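Local coordinates for protein putative oxidoreductase (Gluconobacter oxydans, PDB 3WJ7) that probably works as an NAD(P)-dependent reductase of the extended short-chain dehydrogenase/reductase family, at residues 233-247 / 307-321. Numbering follows the deposited sequence.
Sequences RGKIGEKYILGGENI and FFSSDKAKKELGYAP
N246 meets F308 at one end of a contact in which the bulged strand 239-248, last of the Rossmann sheet, packs against helix 311-317 and the loops flanking it; strand 239-242 and the helix run at 109° to each other. The N246 amide pairs with the F308 backbone through both its ends: OD1 accepts from F308 N at 2.8 Å, and ND2 donates to F308 O at 3.0 Å, above that carbonyl's plane. A chi1 of -69° puts CG beside the backbone N and presents the amide to F308. N246 CB sits over the centre of the F307 ring. Replacing N246 by an alanine is likely to leave F308 N and O without their amide partner and to deprive N216 ND2 of this acceptor. Farther along, G243 is held from two directions: its N donates to S310 OG, while Y319 OH donates to its O. The Y319 ring lies between L242 CD2, centred over one face, and P321 CD, near the rim of the other. At the far end L317 CD2 lies over the Y240 ring, and the extended K312 side chain passes that of Y240 at about a right angle to a salt bridge with E238 OE2, 2.8 Å from NZ. The contact thus ties the C-terminal region to the nucleotide-binding-type core, as in extended SDR enzymes.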
ATOM      1  N   ARG A 233     -10.852 -37.547   8.953  1.00 58.17           N
ATOM      2  CA  ARG A 233     -12.296 -37.569   9.262  1.00 56.28           C
ATOM      3  C   ARG A 233     -13.070 -36.320   8.838  1.00 52.03           C
ATOM      4  O   ARG A 233     -14.248 -36.186   9.157  1.00 48.46           O
ATOM      5  CB  ARG A 233     -12.554 -37.873  10.769  1.00 62.42           C
ATOM      6  CG  ARG A 233     -11.611 -38.913  11.391  1.00 71.02           C
ATOM      7  CD  ARG A 233     -11.833 -39.190  12.885  1.00 79.07           C
ATOM      8  NE  ARG A 233     -12.760 -40.305  13.146  1.00 88.65           N
ATOM      9  CZ  ARG A 233     -13.858 -40.251  13.915  1.00 95.15           C
ATOM     10  NH1 ARG A 233     -14.216 -39.129  14.553  1.00 85.43           N
ATOM     11  NH2 ARG A 233     -14.602 -41.345  14.065  1.00 80.59           N
ATOM     12  N   GLY A 234     -12.427 -35.398   8.127  1.00 53.93           N
ATOM     13  CA  GLY A 234     -13.080 -34.111   7.785  1.00 48.88           C
ATOM     14  C   GLY A 234     -13.855 -34.239   6.500  1.00 48.71           C
ATOM     15  O   GLY A 234     -13.543 -35.117   5.721  1.00 48.87           O
ATOM     16  N   LYS A 235     -14.851 -33.378   6.282  1.00 47.78           N
ATOM     17  CA  LYS A 235     -15.655 -33.398   5.060  1.00 51.16           C
ATOM     18  C   LYS A 235     -15.263 -32.264   4.108  1.00 51.11           C
ATOM     19  O   LYS A 235     -15.152 -31.096   4.497  1.00 53.05           O
ATOM     20  CB  LYS A 235     -17.157 -33.288   5.368  1.00 54.17           C
ATOM     21  CG  LYS A 235     -17.768 -34.589   5.852  1.00 66.33           C
ATOM     22  CD  LYS A 235     -19.082 -34.377   6.599  1.00 73.42           C
ATOM     23  CE  LYS A 235     -19.562 -35.695   7.219  1.00 83.25           C
ATOM     24  NZ  LYS A 235     -20.580 -35.594   8.319  1.00 79.96           N
ATOM     25  N   ILE A 236     -15.064 -32.611   2.853  1.00 45.75           N
ATOM     26  CA  ILE A 236     -14.872 -31.619   1.828  1.00 46.72           C
ATOM     27  C   ILE A 236     -15.897 -30.480   1.883  1.00 45.98           C
ATOM     28  O   ILE A 236     -17.086 -30.728   1.921  1.00 47.80           O
ATOM     29  CB  ILE A 236     -14.822 -32.274   0.460  1.00 44.54           C
ATOM     30  CG1 ILE A 236     -13.522 -33.068   0.379  1.00 42.16           C
ATOM     31  CG2 ILE A 236     -14.879 -31.177  -0.581  1.00 45.32           C
ATOM     32  CD1 ILE A 236     -13.586 -34.324  -0.450  1.00 42.98           C
ATOM     33  N   GLY A 237     -15.405 -29.243   1.949  1.00 45.22           N
ATOM     34  CA  GLY A 237     -16.234 -28.045   1.978  1.00 41.50           C
ATOM     35  C   GLY A 237     -16.420 -27.419   3.356  1.00 44.91           C
ATOM     36  O   GLY A 237     -16.956 -26.282   3.475  1.00 48.37           O
ATOM     37  N   GLU A 238     -16.004 -28.134   4.398  1.00 40.52           N
ATOM     38  CA  GLU A 238     -16.157 -27.646   5.742  1.00 42.06           C
ATOM     39  C   GLU A 238     -14.878 -26.952   6.222  1.00 41.97           C
ATOM     40  O   GLU A 238     -13.770 -27.255   5.742  1.00 38.64           O
ATOM     41  CB  GLU A 238     -16.467 -28.812   6.680  1.00 53.74           C
ATOM     42  CG  GLU A 238     -17.724 -29.634   6.356  1.00 60.61           C
ATOM     43  CD  GLU A 238     -19.008 -28.817   6.411  1.00 63.21           C
ATOM     44  OE1 GLU A 238     -19.673 -28.740   5.360  1.00 66.80           O
ATOM     45  OE2 GLU A 238     -19.336 -28.240   7.477  1.00 58.87           O
ATOM     46  N   LYS A 239     -15.059 -26.008   7.153  1.00 41.22           N
ATOM     47  CA  LYS A 239     -13.986 -25.378   7.928  1.00 41.35           C
ATOM     48  C   LYS A 239     -13.989 -25.951   9.323  1.00 41.93           C
ATOM     49  O   LYS A 239     -15.055 -26.221   9.912  1.00 42.63           O
ATOM     50  CB  LYS A 239     -14.253 -23.883   8.178  1.00 41.76           C
ATOM     51  CG  LYS A 239     -14.507 -22.975   6.996  1.00 40.54           C
ATOM     52  CD  LYS A 239     -15.331 -21.812   7.540  1.00 41.40           C
ATOM     53  CE  LYS A 239     -15.145 -20.516   6.767  1.00 40.90           C
ATOM     54  NZ  LYS A 239     -16.452 -19.799   6.623  1.00 44.43           N
ATOM     55  N   TYR A 240     -12.811 -26.022   9.919  1.00 40.67           N
ATOM     56  CA  TYR A 240     -12.744 -26.429  11.315  1.00 38.20           C
ATOM     57  C   TYR A 240     -11.791 -25.568  12.068  1.00 34.40           C
ATOM     58  O   TYR A 240     -10.626 -25.483  11.710  1.00 34.24           O
ATOM     59  CB  TYR A 240     -12.306 -27.899  11.428  1.00 42.51           C
ATOM     60  CG  TYR A 240     -13.112 -28.899  10.623  1.00 42.71           C
ATOM     61  CD1 TYR A 240     -12.840 -29.115   9.258  1.00 44.92           C
ATOM     62  CD2 TYR A 240     -14.125 -29.649  11.222  1.00 42.16           C
ATOM     63  CE1 TYR A 240     -13.570 -30.044   8.512  1.00 48.22           C
ATOM     64  CE2 TYR A 240     -14.862 -30.583  10.486  1.00 43.28           C
ATOM     65  CZ  TYR A 240     -14.584 -30.783   9.145  1.00 46.44           C
ATOM     66  OH  TYR A 240     -15.299 -31.702   8.425  1.00 49.01           O
ATOM     67  N   ILE A 241     -12.284 -24.896  13.099  1.00 35.76           N
ATOM     68  CA  ILE A 241     -11.425 -24.088  14.001  1.00 34.09           C
ATOM     69  C   ILE A 241     -10.509 -25.010  14.811  1.00 35.12           C
ATOM     70  O   ILE A 241     -10.965 -25.988  15.376  1.00 35.31           O
ATOM     71  CB  ILE A 241     -12.275 -23.243  14.977  1.00 33.54           C
ATOM     72  CG1 ILE A 241     -12.991 -22.130  14.221  1.00 34.34           C
ATOM     73  CG2 ILE A 241     -11.409 -22.619  16.062  1.00 36.37           C
ATOM     74  CD1 ILE A 241     -14.277 -21.659  14.837  1.00 32.67           C
ATOM     75  N   LEU A 242      -9.220 -24.707  14.860  1.00 35.70           N
ATOM     76  CA  LEU A 242      -8.314 -25.496  15.639  1.00 34.50           C
ATOM     77  C   LEU A 242      -7.771 -24.633  16.740  1.00 38.44           C
ATOM     78  O   LEU A 242      -6.654 -24.162  16.651  1.00 42.54           O
ATOM     79  CB  LEU A 242      -7.196 -26.050  14.767  1.00 31.73           C
ATOM     80  CG  LEU A 242      -7.536 -27.084  13.664  1.00 33.87           C
ATOM     81  CD1 LEU A 242      -6.244 -27.644  13.041  1.00 29.91           C
ATOM     82  CD2 LEU A 242      -8.490 -28.255  14.110  1.00 32.12           C
ATOM     83  N   GLY A 243      -8.572 -24.404  17.787  1.00 42.05           N
ATOM     84  CA  GLY A 243      -8.163 -23.544  18.907  1.00 39.83           C
ATOM     85  C   GLY A 243      -7.667 -24.370  20.066  1.00 41.42           C
ATOM     86  O   GLY A 243      -7.695 -25.593  19.999  1.00 46.07           O
ATOM     87  N   GLY A 244      -7.213 -23.715  21.130  1.00 40.10           N
ATOM     88  CA  GLY A 244      -7.027 -24.373  22.420  1.00 38.66           C
ATOM     89  C   GLY A 244      -7.855 -23.694  23.516  1.00 43.83           C
ATOM     90  O   GLY A 244      -8.882 -24.236  23.957  1.00 49.75           O
ATOM     91  N   GLU A 245      -7.435 -22.496  23.931  1.00 42.81           N
ATOM     92  CA  GLU A 245      -7.949 -21.800  25.116  1.00 43.36           C
ATOM     93  C   GLU A 245      -8.130 -20.313  24.873  1.00 41.98           C
ATOM     94  O   GLU A 245      -7.256 -19.653  24.310  1.00 41.92           O
ATOM     95  CB  GLU A 245      -6.944 -21.969  26.252  1.00 47.00           C
ATOM     96  CG  GLU A 245      -7.480 -21.740  27.650  1.00 54.47           C
ATOM     97  CD  GLU A 245      -6.440 -22.033  28.733  1.00 65.15           C
ATOM     98  OE1 GLU A 245      -5.851 -23.150  28.765  1.00 72.03           O
ATOM     99  OE2 GLU A 245      -6.203 -21.130  29.567  1.00 67.42           O
ATOM    100  N   ASN A 246      -9.267 -19.789  25.298  1.00 42.00           N
ATOM    101  CA  ASN A 246      -9.547 -18.366  25.213  1.00 40.13           C
ATOM    102  C   ASN A 246      -9.008 -17.688  26.447  1.00 42.97           C
ATOM    103  O   ASN A 246      -9.410 -17.995  27.581  1.00 42.55           O
ATOM    104  CB  ASN A 246     -11.039 -18.107  25.023  1.00 41.51           C
ATOM    105  CG  ASN A 246     -11.541 -18.569  23.638  1.00 45.96           C
ATOM    106  OD1 ASN A 246     -11.016 -18.152  22.572  1.00 46.49           O
ATOM    107  ND2 ASN A 246     -12.555 -19.424  23.641  1.00 38.77           N
ATOM    108  N   ILE A 247      -8.054 -16.784  26.229  1.00 42.81           N
ATOM    109  CA  ILE A 247      -7.307 -16.214  27.326  1.00 43.80           C
ATOM    110  C   ILE A 247      -7.056 -14.710  27.120  1.00 44.15           C
ATOM    111  O   ILE A 247      -6.881 -14.248  26.007  1.00 45.02           O
ATOM    112  CB  ILE A 247      -6.022 -17.041  27.610  1.00 44.06           C
ATOM    113  CG1 ILE A 247      -5.493 -16.753  29.047  1.00 45.98           C
ATOM    114  CG2 ILE A 247      -4.995 -16.838  26.504  1.00 43.85           C
ATOM    115  CD1 ILE A 247      -4.163 -17.388  29.437  1.00 43.05           C
ATOM    116  N   PHE A 307     -12.106 -14.632  20.505  1.00 39.36           N
ATOM    117  CA  PHE A 307     -12.429 -15.824  21.275  1.00 38.02           C
ATOM    118  C   PHE A 307     -13.172 -16.778  20.354  1.00 38.41           C
ATOM    119  O   PHE A 307     -14.074 -16.366  19.607  1.00 37.55           O
ATOM    120  CB  PHE A 307     -13.251 -15.412  22.479  1.00 40.29           C
ATOM    121  CG  PHE A 307     -12.426 -15.037  23.701  1.00 42.33           C
ATOM    122  CD1 PHE A 307     -11.036 -14.836  23.623  1.00 38.77           C
ATOM    123  CD2 PHE A 307     -13.058 -14.857  24.939  1.00 43.35           C
ATOM    124  CE1 PHE A 307     -10.293 -14.495  24.749  1.00 38.22           C
ATOM    125  CE2 PHE A 307     -12.316 -14.510  26.074  1.00 44.05           C
ATOM    126  CZ  PHE A 307     -10.934 -14.328  25.976  1.00 41.33           C
ATOM    127  N   PHE A 308     -12.746 -18.032  20.327  1.00 37.17           N
ATOM    128  CA  PHE A 308     -13.295 -18.975  19.348  1.00 37.86           C
ATOM    129  C   PHE A 308     -13.545 -20.280  20.013  1.00 39.06           C
ATOM    130  O   PHE A 308     -12.827 -20.625  20.941  1.00 42.36           O
ATOM    131  CB  PHE A 308     -12.324 -19.186  18.169  1.00 38.52           C
ATOM    132  CG  PHE A 308     -12.117 -17.963  17.351  1.00 34.06           C
ATOM    133  CD1 PHE A 308     -12.979 -17.667  16.302  1.00 33.06           C
ATOM    134  CD2 PHE A 308     -11.111 -17.073  17.673  1.00 35.04           C
ATOM    135  CE1 PHE A 308     -12.817 -16.492  15.573  1.00 33.24           C
ATOM    136  CE2 PHE A 308     -10.933 -15.896  16.935  1.00 33.50           C
ATOM    137  CZ  PHE A 308     -11.801 -15.611  15.893  1.00 31.62           C
ATOM    138  N   SER A 309     -14.545 -21.011  19.529  1.00 41.27           N
ATOM    139  CA  SER A 309     -14.860 -22.355  20.033  1.00 38.79           C
ATOM    140  C   SER A 309     -14.272 -23.363  19.097  1.00 39.31           C
ATOM    141  O   SER A 309     -14.323 -23.154  17.875  1.00 40.96           O
ATOM    142  CB  SER A 309     -16.372 -22.570  20.019  1.00 41.64           C
ATOM    143  OG  SER A 309     -16.717 -23.863  20.511  1.00 42.29           O
ATOM    144  N   SER A 310     -13.763 -24.468  19.639  1.00 37.81           N
ATOM    145  CA  SER A 310     -13.286 -25.584  18.820  1.00 40.28           C
ATOM    146  C   SER A 310     -14.233 -26.781  18.888  1.00 44.14           C
ATOM    147  O   SER A 310     -13.818 -27.952  18.743  1.00 43.67           O
ATOM    148  CB  SER A 310     -11.889 -26.004  19.262  1.00 40.87           C
ATOM    149  OG  SER A 310     -11.019 -24.897  19.265  1.00 41.58           O
ATOM    150  N   ASP A 311     -15.509 -26.501  19.134  1.00 44.90           N
ATOM    151  CA  ASP A 311     -16.429 -27.597  19.380  1.00 46.57           C
ATOM    152  C   ASP A 311     -16.717 -28.440  18.124  1.00 46.50           C
ATOM    153  O   ASP A 311     -16.780 -29.669  18.207  1.00 53.01           O
ATOM    154  CB  ASP A 311     -17.682 -27.115  20.111  1.00 49.39           C
ATOM    155  CG  ASP A 311     -17.427 -26.869  21.608  1.00 53.72           C
ATOM    156  OD1 ASP A 311     -16.395 -27.348  22.139  1.00 57.11           O
ATOM    157  OD2 ASP A 311     -18.252 -26.193  22.257  1.00 56.43           O
ATOM    158  N   LYS A 312     -16.811 -27.791  16.967  1.00 43.24           N
ATOM    159  CA  LYS A 312     -16.987 -28.493  15.716  1.00 41.06           C
ATOM    160  C   LYS A 312     -15.855 -29.485  15.473  1.00 42.75           C
ATOM    161  O   LYS A 312     -16.103 -30.634  15.205  1.00 52.61           O
ATOM    162  CB  LYS A 312     -17.162 -27.528  14.561  1.00 39.38           C
ATOM    163  CG  LYS A 312     -17.233 -28.255  13.246  1.00 39.03           C
ATOM    164  CD  LYS A 312     -17.789 -27.347  12.188  1.00 40.36           C
ATOM    165  CE  LYS A 312     -17.743 -28.076  10.867  1.00 39.96           C
ATOM    166  NZ  LYS A 312     -18.197 -27.182   9.792  1.00 40.36           N
ATOM    167  N   ALA A 313     -14.609 -29.104  15.631  1.00 41.50           N
ATOM    168  CA  ALA A 313     -13.575 -30.110  15.437  1.00 40.21           C
ATOM    169  C   ALA A 313     -13.534 -31.117  16.600  1.00 43.09           C
ATOM    170  O   ALA A 313     -12.982 -32.221  16.467  1.00 41.69           O
ATOM    171  CB  ALA A 313     -12.208 -29.470  15.218  1.00 34.97           C
ATOM    172  N   LYS A 314     -14.094 -30.746  17.744  1.00 44.69           N
ATOM    173  CA  LYS A 314     -14.051 -31.680  18.888  1.00 47.51           C
ATOM    174  C   LYS A 314     -14.971 -32.871  18.650  1.00 49.22           C
ATOM    175  O   LYS A 314     -14.540 -34.000  18.790  1.00 47.05           O
ATOM    176  CB  LYS A 314     -14.337 -31.008  20.230  1.00 41.70           C
ATOM    177  CG  LYS A 314     -13.068 -30.594  20.924  1.00 41.24           C
ATOM    178  CD  LYS A 314     -13.321 -29.603  22.042  1.00 43.65           C
ATOM    179  CE  LYS A 314     -12.052 -28.786  22.293  1.00 42.03           C
ATOM    180  NZ  LYS A 314     -12.138 -28.084  23.605  1.00 40.63           N
ATOM    181  N   LYS A 315     -16.204 -32.584  18.241  1.00 55.58           N
ATOM    182  CA  LYS A 315     -17.217 -33.584  17.990  1.00 60.23           C
ATOM    183  C   LYS A 315     -16.895 -34.297  16.710  1.00 58.97           C
ATOM    184  O   LYS A 315     -16.883 -35.518  16.669  1.00 59.38           O
ATOM    185  CB  LYS A 315     -18.594 -32.933  17.848  1.00 69.55           C
ATOM    186  CG  LYS A 315     -18.946 -32.035  19.025  1.00 81.21           C
ATOM    187  CD  LYS A 315     -20.347 -31.456  18.901  1.00 88.99           C
ATOM    188  CE  LYS A 315     -20.557 -30.365  19.946  1.00 88.85           C
ATOM    189  NZ  LYS A 315     -21.750 -29.548  19.605  1.00 90.06           N
ATOM    190  N   GLU A 316     -16.625 -33.531  15.662  1.00 55.07           N
ATOM    191  CA  GLU A 316     -16.579 -34.093  14.322  1.00 51.86           C
ATOM    192  C   GLU A 316     -15.248 -34.736  13.996  1.00 48.74           C
ATOM    193  O   GLU A 316     -15.134 -35.444  12.991  1.00 48.80           O
ATOM    194  CB  GLU A 316     -16.940 -33.042  13.273  1.00 53.22           C
ATOM    195  CG  GLU A 316     -18.237 -32.305  13.585  1.00 61.91           C
ATOM    196  CD  GLU A 316     -19.411 -32.760  12.748  1.00 70.98           C
ATOM    197  OE1 GLU A 316     -19.787 -33.961  12.816  1.00 72.71           O
ATOM    198  OE2 GLU A 316     -19.954 -31.897  12.020  1.00 75.94           O
ATOM    199  N   LEU A 317     -14.231 -34.520  14.826  1.00 45.70           N
ATOM    200  CA  LEU A 317     -12.905 -35.006  14.419  1.00 45.30           C
ATOM    201  C   LEU A 317     -12.177 -35.710  15.515  1.00 43.01           C
ATOM    202  O   LEU A 317     -11.151 -36.333  15.251  1.00 41.18           O
ATOM    203  CB  LEU A 317     -11.997 -33.860  13.900  1.00 43.61           C
ATOM    204  CG  LEU A 317     -12.326 -32.891  12.759  1.00 45.55           C
ATOM    205  CD1 LEU A 317     -11.025 -32.190  12.412  1.00 47.59           C
ATOM    206  CD2 LEU A 317     -12.909 -33.520  11.496  1.00 42.17           C
ATOM    207  N   GLY A 318     -12.668 -35.557  16.746  1.00 43.46           N
ATOM    208  CA  GLY A 318     -11.934 -36.004  17.939  1.00 46.79           C
ATOM    209  C   GLY A 318     -10.610 -35.271  18.175  1.00 48.44           C
ATOM    210  O   GLY A 318      -9.608 -35.881  18.570  1.00 50.78           O
ATOM    211  N   TYR A 319     -10.617 -33.965  17.916  1.00 47.58           N
ATOM    212  CA  TYR A 319      -9.524 -33.032  18.217  1.00 45.41           C
ATOM    213  C   TYR A 319      -9.436 -32.772  19.709  1.00 44.66           C
ATOM    214  O   TYR A 319     -10.442 -32.452  20.322  1.00 43.37           O
ATOM    215  CB  TYR A 319      -9.867 -31.715  17.509  1.00 44.47           C
ATOM    216  CG  TYR A 319      -8.971 -30.544  17.786  1.00 37.96           C
ATOM    217  CD1 TYR A 319      -7.590 -30.602  17.510  1.00 39.45           C
ATOM    218  CD2 TYR A 319      -9.500 -29.368  18.277  1.00 36.44           C
ATOM    219  CE1 TYR A 319      -6.760 -29.511  17.749  1.00 37.20           C
ATOM    220  CE2 TYR A 319      -8.696 -28.266  18.510  1.00 38.19           C
ATOM    221  CZ  TYR A 319      -7.341 -28.338  18.224  1.00 36.45           C
ATOM    222  OH  TYR A 319      -6.577 -27.275  18.495  1.00 32.80           O
ATOM    223  N   ALA A 320      -8.252 -32.874  20.306  1.00 46.89           N
ATOM    224  CA  ALA A 320      -8.165 -32.769  21.787  1.00 47.76           C
ATOM    225  C   ALA A 320      -7.028 -31.852  22.192  1.00 48.34           C
ATOM    226  O   ALA A 320      -5.960 -32.326  22.566  1.00 49.72           O
ATOM    227  CB  ALA A 320      -7.995 -34.165  22.435  1.00 42.92           C
ATOM    228  N   PRO A 321      -7.241 -30.531  22.111  1.00 50.05           N
ATOM    229  CA  PRO A 321      -6.149 -29.582  22.402  1.00 51.74           C
ATOM    230  C   PRO A 321      -5.724 -29.631  23.882  1.00 51.32           C
ATOM    231  O   PRO A 321      -6.569 -29.675  24.749  1.00 48.24           O
ATOM    232  CB  PRO A 321      -6.770 -28.213  22.055  1.00 47.21           C
ATOM    233  CG  PRO A 321      -8.224 -28.423  22.276  1.00 49.27           C
ATOM    234  CD  PRO A 321      -8.528 -29.850  21.908  1.00 48.80           C
TER